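Local coordinates for hypothetical protein PA3352 (Pseudomonas aeruginosa, PDB 2FUP) that probably acts as a FlgN-type export chaperone for hook-filament junction proteins during assembly of the bacterial flagellum, at residues Pro6-Leu11 / Ala63-Glu68; Glu14-Ala19 / Asp96-Leu101; Asn20-Leu25 / Gly46-Leu51; Gln24-Glu29 / Gln106-Arg111; Glu76-Tyr81 / Glu90-Gly95. One frame throughout, in Å; residues are numbered along the deposited sequence.

Contact 1 of 5, residues Pro6-Leu11 / Ala63-Glu68; sequences PTLLDL and AEILRE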
# COMPACT_ATOMS: atom_id res chain seq x y z
N PRO A 6 16.34 3.35 -10.76
CA PRO A 6 14.92 3.07 -10.86
C PRO A 6 14.30 2.53 -9.59
O PRO A 6 13.06 2.33 -9.57
CB PRO A 6 14.89 2.02 -11.95
CG PRO A 6 16.21 1.35 -11.83
CD PRO A 6 17.13 2.41 -11.55
N THR A 7 15.10 2.34 -8.53
CA THR A 7 14.53 1.55 -7.40
C THR A 7 13.31 2.12 -6.75
O THR A 7 12.34 1.45 -6.52
CB THR A 7 15.59 1.31 -6.36
OG1 THR A 7 16.76 0.80 -7.00
CG2 THR A 7 15.15 0.35 -5.30
N LEU A 8 13.33 3.41 -6.41
CA LEU A 8 12.21 3.99 -5.71
C LEU A 8 10.95 3.95 -6.55
O LEU A 8 9.85 3.60 -6.04
CB LEU A 8 12.47 5.40 -5.22
CG LEU A 8 11.48 6.02 -4.26
CD1 LEU A 8 11.37 5.20 -3.00
CD2 LEU A 8 11.85 7.41 -3.85
N LEU A 9 11.08 4.32 -7.82
CA LEU A 9 9.92 4.30 -8.67
C LEU A 9 9.39 2.89 -8.85
O LEU A 9 8.17 2.69 -8.87
CB LEU A 9 10.24 4.97 -10.01
CG LEU A 9 9.04 5.15 -10.97
CD1 LEU A 9 7.94 6.01 -10.40
CD2 LEU A 9 9.60 5.83 -12.26
N ASP A 10 10.26 1.90 -8.90
CA ASP A 10 9.83 0.49 -9.03
C ASP A 10 9.06 0.10 -7.80
O ASP A 10 8.05 -0.59 -7.89
CB ASP A 10 11.03 -0.41 -9.23
CG ASP A 10 10.65 -1.81 -9.54
OD1 ASP A 10 10.04 -2.05 -10.57
OD2 ASP A 10 11.07 -2.70 -8.77
N LEU A 11 9.53 0.53 -6.63
CA LEU A 11 8.80 0.18 -5.39
C LEU A 11 7.42 0.78 -5.37
O LEU A 11 6.45 0.16 -4.94
CB LEU A 11 9.60 0.65 -4.18
CG LEU A 11 10.89 -0.12 -3.92
CD1 LEU A 11 11.80 0.61 -2.98
CD2 LEU A 11 10.64 -1.48 -3.40
N ALA A 63 11.09 3.85 2.81
CA ALA A 63 11.51 4.67 3.96
C ALA A 63 13.04 4.69 4.06
O ALA A 63 13.64 5.75 4.35
CB ALA A 63 10.91 4.11 5.31
N GLU A 64 13.69 3.52 3.83
CA GLU A 64 15.14 3.44 3.92
C GLU A 64 15.83 4.27 2.84
O GLU A 64 16.83 4.95 3.10
CB GLU A 64 15.61 1.99 3.91
CG GLU A 64 17.13 1.76 4.09
CD GLU A 64 17.74 2.28 5.39
OE1 GLU A 64 16.97 2.36 6.37
OE2 GLU A 64 19.00 2.57 5.43
N ILE A 65 15.27 4.27 1.63
CA ILE A 65 15.84 5.05 0.57
C ILE A 65 15.77 6.53 0.97
O ILE A 65 16.74 7.30 0.78
CB ILE A 65 15.11 4.74 -0.76
CG1 ILE A 65 15.48 3.33 -1.20
CG2 ILE A 65 15.43 5.78 -1.79
CD1 ILE A 65 14.69 2.81 -2.36
N LEU A 66 14.60 7.00 1.42
CA LEU A 66 14.49 8.40 1.77
C LEU A 66 15.37 8.77 2.97
O LEU A 66 16.03 9.83 2.97
CB LEU A 66 13.03 8.81 2.02
CG LEU A 66 12.06 8.62 0.84
CD1 LEU A 66 10.62 8.94 1.27
CD2 LEU A 66 12.50 9.47 -0.29
N ARG A 67 15.42 7.90 3.97
CA ARG A 67 16.25 8.18 5.13
C ARG A 67 17.74 8.31 4.78
O ARG A 67 18.41 9.23 5.25
CB ARG A 67 16.05 7.03 6.12
CG ARG A 67 16.77 6.95 7.43
CD ARG A 67 16.36 5.57 8.07
NE ARG A 67 14.96 5.52 8.49
CZ ARG A 67 14.15 4.52 8.29
NH1 ARG A 67 14.54 3.44 7.63
NH2 ARG A 67 12.90 4.55 8.74
N GLU A 68 18.22 7.42 3.91
CA GLU A 68 19.61 7.45 3.50
C GLU A 68 19.89 8.68 2.68
O GLU A 68 21.02 9.19 2.70
CB GLU A 68 19.99 6.19 2.74
CG GLU A 68 19.96 4.97 3.63
CD GLU A 68 20.46 3.68 2.90
OE1 GLU A 68 20.98 3.81 1.74
OE2 GLU A 68 20.26 2.56 3.45
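T7 opens the contact by laying its methyl against I65, with CG2 3.9 Å from I65 CD1. The threonine suits a helix start at the surface: the methyl stands anti to the backbone N and turns to the partner helix, while OG1 is hydrogen-bonded to OG of S5. One residue on, L8 divides its two methyls between two partners. Its CD1 lies 4.1 Å from I65 CD1, the two side chains lying alongside and pointing opposite ways, whereas CD2 meets L66 CD2 at 4.2 Å with one side chain crosswise to the other. After a further turn, L11 reaches I65 tip to tip, L11 CD1 standing 3.7 Å from I65 CD1. I65 is thus the common partner of all three residues, and its extended end (chi2 171°) is slender enough to enter among their methyls. L66 flanks it on the buried side. The short helical segments run at 150° with their axes 10.8 Å apart, a spacing that long branched side chains can bridge. Helix 75-82 closes over the pair, placing Y81 on L8, I65 and L66, while L91 of helix 88-114 also packs on L8.

Contact 2 of 5, residues Glu14-Ala19 / Asp96-Leu101; sequences EDIGHA and DELGEL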
# COMPACT_ATOMS: atom_id res chain seq x y z
N GLU A 14 5.28 -1.26 -7.90
CA GLU A 14 4.90 -2.54 -7.31
C GLU A 14 3.82 -2.38 -6.25
O GLU A 14 2.83 -3.11 -6.23
CB GLU A 14 6.10 -3.20 -6.64
CG GLU A 14 7.16 -3.69 -7.60
CD GLU A 14 8.37 -4.37 -6.94
OE1 GLU A 14 8.32 -4.61 -5.68
OE2 GLU A 14 9.35 -4.68 -7.70
N ASP A 15 3.96 -1.36 -5.42
CA ASP A 15 2.99 -1.19 -4.33
C ASP A 15 1.64 -0.72 -4.81
O ASP A 15 0.62 -1.10 -4.23
CB ASP A 15 3.57 -0.32 -3.20
CG ASP A 15 4.49 -1.11 -2.30
OD1 ASP A 15 4.88 -0.63 -1.22
OD2 ASP A 15 4.64 -2.26 -2.61
N ILE A 16 1.58 0.09 -5.86
CA ILE A 16 0.28 0.47 -6.48
C ILE A 16 -0.45 -0.81 -6.96
O ILE A 16 -1.64 -1.00 -6.75
CB ILE A 16 0.45 1.53 -7.56
CG1 ILE A 16 0.73 2.89 -6.90
CG2 ILE A 16 -0.80 1.62 -8.40
CD1 ILE A 16 1.41 3.86 -7.80
N GLY A 17 0.30 -1.71 -7.59
CA GLY A 17 -0.30 -2.98 -8.05
C GLY A 17 -0.80 -3.75 -6.85
O GLY A 17 -1.90 -4.29 -6.90
N HIS A 18 0.03 -3.88 -5.82
CA HIS A 18 -0.41 -4.67 -4.67
C HIS A 18 -1.58 -4.01 -3.92
O HIS A 18 -2.46 -4.73 -3.44
CB HIS A 18 0.74 -4.97 -3.72
CG HIS A 18 1.87 -5.68 -4.37
ND1 HIS A 18 1.69 -6.67 -5.30
CD2 HIS A 18 3.21 -5.55 -4.20
CE1 HIS A 18 2.89 -7.14 -5.66
NE2 HIS A 18 3.82 -6.44 -5.04
N ALA A 19 -1.59 -2.69 -3.80
CA ALA A 19 -2.69 -2.00 -3.15
C ALA A 19 -3.97 -2.13 -3.94
O ALA A 19 -5.03 -2.30 -3.38
CB ALA A 19 -2.34 -0.55 -2.92
N ASP A 96 1.41 9.83 -4.53
CA ASP A 96 0.10 10.35 -4.18
C ASP A 96 -1.01 9.32 -4.49
O ASP A 96 -1.99 9.21 -3.77
CB ASP A 96 -0.19 11.65 -4.96
CG ASP A 96 0.72 12.79 -4.57
OD1 ASP A 96 1.25 12.79 -3.41
OD2 ASP A 96 0.86 13.75 -5.38
N GLU A 97 -0.85 8.61 -5.60
CA GLU A 97 -1.79 7.55 -5.92
C GLU A 97 -1.76 6.43 -4.89
O GLU A 97 -2.79 5.89 -4.50
CB GLU A 97 -1.52 6.96 -7.29
CG GLU A 97 -2.49 5.89 -7.76
CD GLU A 97 -2.20 5.38 -9.16
OE1 GLU A 97 -1.10 5.71 -9.75
OE2 GLU A 97 -3.11 4.63 -9.62
N LEU A 98 -0.57 6.01 -4.51
CA LEU A 98 -0.45 5.02 -3.44
C LEU A 98 -1.08 5.48 -2.17
O LEU A 98 -1.79 4.73 -1.51
CB LEU A 98 1.02 4.65 -3.22
CG LEU A 98 1.26 3.54 -2.19
CD1 LEU A 98 0.59 2.21 -2.58
CD2 LEU A 98 2.74 3.33 -1.90
N GLY A 99 -0.86 6.75 -1.76
CA GLY A 99 -1.49 7.21 -0.54
C GLY A 99 -3.00 7.13 -0.62
O GLY A 99 -3.67 6.70 0.33
N GLU A 100 -3.61 7.46 -1.78
CA GLU A 100 -5.05 7.36 -1.91
C GLU A 100 -5.48 5.89 -1.81
O GLU A 100 -6.45 5.59 -1.12
CB GLU A 100 -5.45 7.87 -3.28
CG GLU A 100 -6.91 7.84 -3.54
CD GLU A 100 -7.22 8.31 -4.94
OE1 GLU A 100 -7.09 9.49 -5.24
OE2 GLU A 100 -7.66 7.49 -5.76
N LEU A 101 -4.76 5.01 -2.49
CA LEU A 101 -5.17 3.59 -2.49
C LEU A 101 -5.05 2.99 -1.10
O LEU A 101 -5.90 2.20 -0.72
CB LEU A 101 -4.29 2.80 -3.45
CG LEU A 101 -4.57 2.96 -4.95
CD1 LEU A 101 -3.49 2.38 -5.83
CD2 LEU A 101 -5.93 2.28 -5.32
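I16 and A19 form an apolar seam with L98 and L101. CG1 of I16 lies 4.1 Å from L98 CB. Its other branch, CG2, touches L101 CD1 at 3.8 Å, the leucine running almost perpendicular to it. One turn later the small methyl of A19 fits between the leucines, with A19 CB 3.9 Å from L101 CB and also against L98 CD1. Alanine suits this place because the axes of these two segments pass 9.6 Å apart, 23° from parallel. They belong to the first and third long helices of an up-down-up bundle, with helix 39-68 running the other way.

Elsewhere methyls meet polar atoms. L98 has CG anti to its backbone N (chi1 -176°), which carries CD1 over the opposite backbone to within 3.7 Å of D15 O. On the opposite flank, the extended chain of E97 brings OE1 3.7 Å from I16 CD1.

No hydrogen bond joins the two segments, and the charged ends pair elsewhere: E97 with R94 and, in the conformer described, D15 with R62 and N58, which would tie the seam to helix 39-68. Cohesion here therefore rests on dispersion and the exclusion of water.

Contact 3 of 5, residues Asn20-Leu25 / Gly46-Leu51; sequences NQLLQL and GAKQPL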
# COMPACT_ATOMS: atom_id res chain seq x y z
N ASN A 20 -3.89 -2.04 -5.27
CA ASN A 20 -5.09 -2.31 -6.08
C ASN A 20 -5.60 -3.74 -5.84
O ASN A 20 -6.81 -3.94 -5.70
CB ASN A 20 -4.77 -2.11 -7.54
CG ASN A 20 -4.96 -0.69 -7.99
OD1 ASN A 20 -6.01 -0.09 -7.76
ND2 ASN A 20 -3.95 -0.15 -8.70
N GLN A 21 -4.69 -4.71 -5.82
CA GLN A 21 -5.12 -6.08 -5.63
C GLN A 21 -5.75 -6.22 -4.23
O GLN A 21 -6.75 -6.92 -4.06
CB GLN A 21 -4.02 -7.07 -5.92
CG GLN A 21 -3.79 -7.14 -7.44
CD GLN A 21 -3.09 -8.40 -7.85
OE1 GLN A 21 -2.23 -8.88 -7.14
NE2 GLN A 21 -3.48 -8.96 -9.01
N LEU A 22 -5.14 -5.60 -3.23
CA LEU A 22 -5.68 -5.66 -1.85
C LEU A 22 -7.10 -5.08 -1.80
O LEU A 22 -8.02 -5.67 -1.26
CB LEU A 22 -4.72 -4.94 -0.88
CG LEU A 22 -5.13 -5.02 0.58
CD1 LEU A 22 -5.24 -6.43 1.08
CD2 LEU A 22 -4.14 -4.23 1.45
N LEU A 23 -7.27 -3.91 -2.43
CA LEU A 23 -8.58 -3.26 -2.42
C LEU A 23 -9.62 -4.20 -3.05
O LEU A 23 -10.75 -4.30 -2.57
CB LEU A 23 -8.47 -1.93 -3.15
CG LEU A 23 -9.69 -1.06 -3.15
CD1 LEU A 23 -10.16 -0.72 -1.75
CD2 LEU A 23 -9.43 0.20 -4.03
N GLN A 24 -9.28 -4.82 -4.17
CA GLN A 24 -10.18 -5.75 -4.83
C GLN A 24 -10.55 -6.97 -3.93
O GLN A 24 -11.69 -7.39 -3.83
CB GLN A 24 -9.56 -6.22 -6.11
CG GLN A 24 -9.54 -5.11 -7.16
CD GLN A 24 -8.65 -5.36 -8.35
OE1 GLN A 24 -8.51 -6.49 -8.79
NE2 GLN A 24 -8.10 -4.28 -8.93
N LEU A 25 -9.52 -7.51 -3.24
CA LEU A 25 -9.80 -8.59 -2.30
C LEU A 25 -10.68 -8.16 -1.12
O LEU A 25 -11.51 -8.93 -0.63
CB LEU A 25 -8.51 -9.24 -1.79
CG LEU A 25 -7.63 -10.00 -2.79
CD1 LEU A 25 -6.31 -10.38 -2.17
CD2 LEU A 25 -8.39 -11.20 -3.34
N GLY A 46 -6.06 -15.67 3.05
CA GLY A 46 -4.82 -16.29 2.55
C GLY A 46 -4.31 -15.51 1.35
O GLY A 46 -3.13 -15.37 1.17
N ALA A 47 -5.22 -15.01 0.53
CA ALA A 47 -4.82 -14.22 -0.61
C ALA A 47 -4.25 -12.85 -0.22
O ALA A 47 -3.40 -12.29 -0.93
CB ALA A 47 -6.01 -14.05 -1.56
N LYS A 48 -4.76 -12.27 0.87
CA LYS A 48 -4.32 -10.93 1.34
C LYS A 48 -2.95 -11.00 1.96
O LYS A 48 -2.27 -9.97 1.95
CB LYS A 48 -5.29 -10.35 2.36
CG LYS A 48 -6.60 -9.99 1.81
CD LYS A 48 -7.44 -9.14 2.75
CE LYS A 48 -7.87 -9.89 3.97
NZ LYS A 48 -8.72 -8.95 4.81
N GLN A 49 -2.56 -12.18 2.51
CA GLN A 49 -1.28 -12.32 3.25
C GLN A 49 -0.06 -11.91 2.45
O GLN A 49 0.67 -11.01 2.87
CB GLN A 49 -1.09 -13.76 3.80
CG GLN A 49 -2.09 -14.22 4.85
CD GLN A 49 -2.49 -13.13 5.80
OE1 GLN A 49 -3.63 -12.68 5.82
NE2 GLN A 49 -1.53 -12.68 6.59
N PRO A 50 0.18 -12.54 1.31
CA PRO A 50 1.40 -12.11 0.60
C PRO A 50 1.40 -10.63 0.21
O PRO A 50 2.46 -10.03 0.06
CB PRO A 50 1.42 -12.98 -0.64
CG PRO A 50 -0.01 -13.57 -0.74
CD PRO A 50 -0.50 -13.66 0.63
N LEU A 51 0.23 -10.04 0.03
CA LEU A 51 0.18 -8.64 -0.38
C LEU A 51 0.57 -7.74 0.76
O LEU A 51 1.22 -6.72 0.58
CB LEU A 51 -1.25 -8.25 -0.89
CG LEU A 51 -1.61 -8.94 -2.18
CD1 LEU A 51 -3.07 -8.63 -2.48
CD2 LEU A 51 -0.71 -8.54 -3.32
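L25 and L51 share the same leucine conformation, with CG beside the backbone N and the chain extended beyond it, and their CD1 methyls meet at 3.7 Å as the side chains cross at a slant. From that point each methyl reaches the opposite backbone. L51 CD1 lies 3.7 Å from L22 N, and L25 CD1 approaches A47 O while also touching A47 CB at 3.7 Å; the small alanine leaves room for the leucine end. In L22, CG anti to its backbone N (chi1 -176°) brings CD1 over the aliphatic chain of K48, 3.9 Å from K48 CD, with the leucine set athwart the lysine.

K48 serves this buried place through its length: CB, CG and CD present hydrocarbon to L22 and L25, and a bend at chi3 (-68°) takes the amine onward to O of N119 and to a salt bridge with E29. On the outer side Q21 offers its methylene, CB lying 3.9 Å from L51 CD1. P50 lacks an N-H, and the helix kinks there; L51 N makes a weak bond of 3.2 Å to K48 O.

Helix 7-34 and helix 39-68 follow each other in the chain, and the axes of their segments here lie 9.9 Å apart at 159°: an antiparallel helical hairpin, two arms of an elongated all-helical bundle.

Contact 4 of 5, residues Gln24-Glu29 / Gln106-Arg111; sequences QLVDEE and QQANLR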
# COMPACT_ATOMS: atom_id res chain seq x y z
N GLN A 24 -9.28 -4.82 -4.17
CA GLN A 24 -10.18 -5.75 -4.83
C GLN A 24 -10.55 -6.97 -3.93
O GLN A 24 -11.69 -7.39 -3.83
CB GLN A 24 -9.56 -6.22 -6.11
CG GLN A 24 -9.54 -5.11 -7.16
CD GLN A 24 -8.65 -5.36 -8.35
OE1 GLN A 24 -8.51 -6.49 -8.79
NE2 GLN A 24 -8.10 -4.28 -8.93
N LEU A 25 -9.52 -7.51 -3.24
CA LEU A 25 -9.80 -8.59 -2.30
C LEU A 25 -10.68 -8.16 -1.12
O LEU A 25 -11.51 -8.93 -0.63
CB LEU A 25 -8.51 -9.24 -1.79
CG LEU A 25 -7.63 -10.00 -2.79
CD1 LEU A 25 -6.31 -10.38 -2.17
CD2 LEU A 25 -8.39 -11.20 -3.34
N VAL A 26 -10.45 -6.94 -0.64
CA VAL A 26 -11.34 -6.43 0.42
C VAL A 26 -12.80 -6.23 -0.05
O VAL A 26 -13.78 -6.54 0.66
CB VAL A 26 -10.79 -5.11 1.03
CG1 VAL A 26 -11.79 -4.55 2.07
CG2 VAL A 26 -9.50 -5.37 1.67
N ASP A 27 -12.97 -5.80 -1.28
CA ASP A 27 -14.30 -5.68 -1.86
C ASP A 27 -14.90 -7.09 -2.07
O ASP A 27 -16.12 -7.33 -1.87
CB ASP A 27 -14.22 -5.02 -3.23
CG ASP A 27 -15.59 -4.87 -3.88
OD1 ASP A 27 -16.41 -4.19 -3.24
OD2 ASP A 27 -15.80 -5.37 -5.03
N GLU A 28 -14.06 -8.05 -2.49
CA GLU A 28 -14.53 -9.40 -2.71
C GLU A 28 -15.03 -9.97 -1.34
O GLU A 28 -16.03 -10.69 -1.24
CB GLU A 28 -13.41 -10.24 -3.32
CG GLU A 28 -13.84 -11.63 -3.65
CD GLU A 28 -12.89 -12.38 -4.58
OE1 GLU A 28 -11.96 -11.69 -5.09
OE2 GLU A 28 -13.00 -13.63 -4.74
N GLU A 29 -14.25 -9.68 -0.30
CA GLU A 29 -14.65 -10.08 1.04
C GLU A 29 -15.98 -9.43 1.53
O GLU A 29 -16.81 -10.09 2.11
CB GLU A 29 -13.49 -9.79 2.00
CG GLU A 29 -13.74 -10.12 3.44
CD GLU A 29 -12.55 -9.67 4.28
OE1 GLU A 29 -11.51 -10.37 4.29
OE2 GLU A 29 -12.63 -8.58 4.88
N GLN A 106 -7.81 0.98 3.74
CA GLN A 106 -8.06 1.08 5.18
C GLN A 106 -9.51 1.27 5.47
O GLN A 106 -10.07 0.59 6.36
CB GLN A 106 -7.28 2.25 5.76
CG GLN A 106 -7.47 2.42 7.25
CD GLN A 106 -6.58 3.57 7.74
OE1 GLN A 106 -6.82 4.75 7.38
NE2 GLN A 106 -5.52 3.24 8.52
N GLN A 107 -10.17 2.16 4.73
CA GLN A 107 -11.57 2.42 4.94
C GLN A 107 -12.45 1.18 4.64
O GLN A 107 -13.40 0.89 5.33
CB GLN A 107 -12.04 3.55 3.99
CG GLN A 107 -11.37 4.91 4.25
CD GLN A 107 -11.58 5.93 3.13
OE1 GLN A 107 -11.91 5.59 1.99
NE2 GLN A 107 -11.36 7.21 3.46
N ALA A 108 -12.12 0.51 3.54
CA ALA A 108 -12.93 -0.61 3.10
C ALA A 108 -12.78 -1.74 4.10
O ALA A 108 -13.74 -2.48 4.37
CB ALA A 108 -12.48 -1.07 1.71
N ASN A 109 -11.60 -1.89 4.63
CA ASN A 109 -11.41 -2.92 5.63
C ASN A 109 -12.13 -2.61 6.92
O ASN A 109 -12.79 -3.49 7.52
CB ASN A 109 -9.95 -3.13 5.86
CG ASN A 109 -9.67 -4.22 6.85
OD1 ASN A 109 -9.90 -5.40 6.57
ND2 ASN A 109 -9.17 -3.83 8.04
N LEU A 110 -12.11 -1.35 7.32
CA LEU A 110 -12.90 -0.96 8.48
C LEU A 110 -14.38 -1.23 8.27
O LEU A 110 -15.10 -1.70 9.19
CB LEU A 110 -12.64 0.51 8.86
CG LEU A 110 -11.26 0.74 9.46
CD1 LEU A 110 -10.96 2.25 9.54
CD2 LEU A 110 -11.11 0.09 10.84
N ARG A 111 -14.90 -0.93 7.10
CA ARG A 111 -16.29 -1.25 6.80
C ARG A 111 -16.57 -2.76 6.96
O ARG A 111 -17.58 -3.16 7.54
CB ARG A 111 -16.71 -0.74 5.41
CG ARG A 111 -18.09 -1.20 4.95
CD ARG A 111 -18.20 -1.29 3.48
NE ARG A 111 -17.14 -2.16 3.00
CZ ARG A 111 -16.71 -2.22 1.75
NH1 ARG A 111 -17.30 -1.48 0.80
NH2 ARG A 111 -15.72 -3.02 1.45
O HOH W 1 -15.37 -2.52 -1.39
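V26 and A108 make the closest apolar side-chain contact of the two segments, V26 CG1 lying 3.6 Å from A108 CB. That branch stands anti to the backbone N and also packs on the backbone at N109 N, 3.7 Å away. The small alanine lets the beta-branched valine come this near. The axes of these segments, from the first and third long helices of an up-down-up bundle, run 9.5 Å apart and 18° from parallel.

R111 borders this patch. From CB its chain leaves with CG anti to the backbone N, runs through CG and CD, and bends at chi3 (56°), which turns the guanidinium back toward helix 7-34. The head has a cation-pi partner in F30. At the tip, NH2 comes to 4.1 Å from V26 O and gives a hydrogen bond of 2.9 Å to a water lying in the guanidinium plane. The water in turn donates a hydrogen bond to D27 OD1, 2.7 Å from it.

Beyond the valine, N112 ND2 is hydrogen-bonded to both V26 O and E29 OE2, and N109 ND2 to O of Q120. The direct gap from D27 OD1 to R111 NH2 is 4.9 Å, so the opposite charges are linked through water, and a screened attraction probably supplements the small apolar core here.

Contact 5 of 5, residues Glu76-Tyr81 / Glu90-Gly95; sequences EGLARY and ELLARG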
# COMPACT_ATOMS: atom_id res chain seq x y z
N GLU A 76 6.91 16.07 1.55
CA GLU A 76 7.90 17.07 1.36
C GLU A 76 9.31 16.47 1.15
O GLU A 76 10.08 17.00 0.36
CB GLU A 76 7.99 18.02 2.57
CG GLU A 76 6.82 18.96 2.65
CD GLU A 76 6.82 20.03 1.60
OE1 GLU A 76 7.79 20.78 1.49
OE2 GLU A 76 5.83 20.14 0.87
N GLY A 77 9.64 15.40 1.89
CA GLY A 77 10.89 14.69 1.70
C GLY A 77 10.98 14.04 0.34
O GLY A 77 12.01 14.15 -0.38
N LEU A 78 9.89 13.37 -0.06
CA LEU A 78 9.86 12.79 -1.42
C LEU A 78 10.07 13.88 -2.44
O LEU A 78 10.77 13.65 -3.43
CB LEU A 78 8.52 12.08 -1.66
CG LEU A 78 8.34 11.37 -2.97
CD1 LEU A 78 9.45 10.28 -3.18
CD2 LEU A 78 6.98 10.74 -3.07
N ALA A 79 9.38 15.01 -2.27
CA ALA A 79 9.57 16.11 -3.24
C ALA A 79 10.97 16.62 -3.32
O ALA A 79 11.50 16.97 -4.40
CB ALA A 79 8.60 17.22 -2.93
N ARG A 80 11.65 16.69 -2.18
CA ARG A 80 13.06 17.05 -2.18
C ARG A 80 13.94 16.04 -2.91
O ARG A 80 14.81 16.37 -3.69
CB ARG A 80 13.57 17.25 -0.76
CG ARG A 80 15.07 17.59 -0.68
CD ARG A 80 15.38 18.94 -1.30
NE ARG A 80 16.78 19.03 -1.73
CZ ARG A 80 17.23 18.77 -2.96
NH1 ARG A 80 16.40 18.41 -3.94
NH2 ARG A 80 18.52 18.88 -3.22
N TYR A 81 13.67 14.77 -2.63
CA TYR A 81 14.36 13.70 -3.34
C TYR A 81 14.15 13.81 -4.86
O TYR A 81 15.08 13.58 -5.64
CB TYR A 81 13.82 12.37 -2.85
CG TYR A 81 14.48 11.14 -3.41
CD1 TYR A 81 15.58 10.60 -2.81
CD2 TYR A 81 13.96 10.51 -4.52
CE1 TYR A 81 16.17 9.46 -3.33
CE2 TYR A 81 14.53 9.39 -5.06
CZ TYR A 81 15.63 8.85 -4.45
OH TYR A 81 16.24 7.69 -4.94
N GLU A 90 6.95 11.62 -11.88
CA GLU A 90 6.34 10.33 -11.76
C GLU A 90 6.43 9.85 -10.32
O GLU A 90 5.47 9.22 -9.84
CB GLU A 90 7.04 9.29 -12.65
CG GLU A 90 6.55 9.28 -14.00
CD GLU A 90 5.16 8.72 -14.05
OE1 GLU A 90 4.83 7.74 -13.35
OE2 GLU A 90 4.42 9.30 -14.76
N LEU A 91 7.57 10.00 -9.63
CA LEU A 91 7.64 9.63 -8.21
C LEU A 91 6.50 10.25 -7.40
O LEU A 91 5.86 9.59 -6.58
CB LEU A 91 8.99 9.99 -7.57
CG LEU A 91 10.25 9.23 -7.98
CD1 LEU A 91 11.49 9.84 -7.47
CD2 LEU A 91 10.13 7.81 -7.50
N LEU A 92 6.36 11.56 -7.57
CA LEU A 92 5.34 12.29 -6.80
C LEU A 92 3.92 11.79 -7.16
O LEU A 92 3.10 11.56 -6.26
CB LEU A 92 5.49 13.81 -6.96
CG LEU A 92 6.66 14.36 -6.14
CD1 LEU A 92 6.83 15.75 -6.71
CD2 LEU A 92 6.39 14.37 -4.68
N ALA A 93 3.60 11.63 -8.44
CA ALA A 93 2.31 11.20 -8.88
C ALA A 93 2.01 9.80 -8.31
O ALA A 93 0.90 9.49 -7.84
CB ALA A 93 2.26 11.16 -10.37
N ARG A 94 2.99 8.90 -8.40
CA ARG A 94 2.78 7.54 -7.88
C ARG A 94 2.68 7.53 -6.35
O ARG A 94 1.88 6.79 -5.80
CB ARG A 94 3.90 6.59 -8.39
CG ARG A 94 3.97 6.48 -9.88
CD ARG A 94 2.81 5.75 -10.56
NE ARG A 94 1.58 6.48 -10.57
CZ ARG A 94 1.17 7.42 -11.43
NH1 ARG A 94 1.93 7.91 -12.38
NH2 ARG A 94 -0.03 7.93 -11.25
N GLY A 95 3.50 8.32 -5.66
CA GLY A 95 3.38 8.39 -4.23
C GLY A 95 1.99 8.83 -3.84
O GLY A 95 1.40 8.34 -2.88
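With CG anti to the backbone N (chi1 -177°), L78 extends toward helix 88-114, while L92, whose CG is anti to the carbonyl carbon (chi1 -76°), comes the other way. The two leucines pass side by side, L78 CG lying 4.0 Å from L92 CD2. The same L92 methyl rests against the start of the next residue, 3.9 Å from A79 N and 4.0 Å from A79 CB; alanine's short side chain lets the leucine lie close to the helix surface. L78 CD2 continues inward to 3.9 Å from L91 O and to 4.5 Å from G95 CA, where the glycine has no side chain to block it. The carbonyl of G95 is hydrogen-bonded to a bound methylpentanediol, probably from the crystallisation liquor.

On the side of L78 away from A79, Y81 turns the rim of its flat ring to a methyl: L91 CD1 sits in the ring plane beside the CD2-CE2 edge, 3.9 Å from Y81 CE2. Outside the interface, R94 NH1 forms a salt bridge to E90 OE1 one turn earlier.

The segments 76-81 and 90-95 run 157° apart, as in an antiparallel pairing of successive helices, and the short helix 75-82 packs across one end of the bundle.

Helix 7-34 runs through contacts 1 to 4, meeting helix 39-68 in contacts 1 and 3 and helix 88-114 in contacts 2 and 4. Contacts 1 and 4 lie near opposite ends of the molecule, their centres about 28 Å apart, with contact 2 near the middle. Contact 5, about 10 Å from contact 1, brings in helix 75-82 and touches contact 1 through Y81, L78 and L91. Contacts 3 and 4 share Q24 and L25 and are linked by the salt bridge of K48 with E29. Along the chain, segments of contacts 1 and 2 alternate: helix 7-34 pairs with helix 39-68 and also with the later helix 88-114, tying all three long helices side by side, consistent with the all-helical chaperone suggested by its FlgN family.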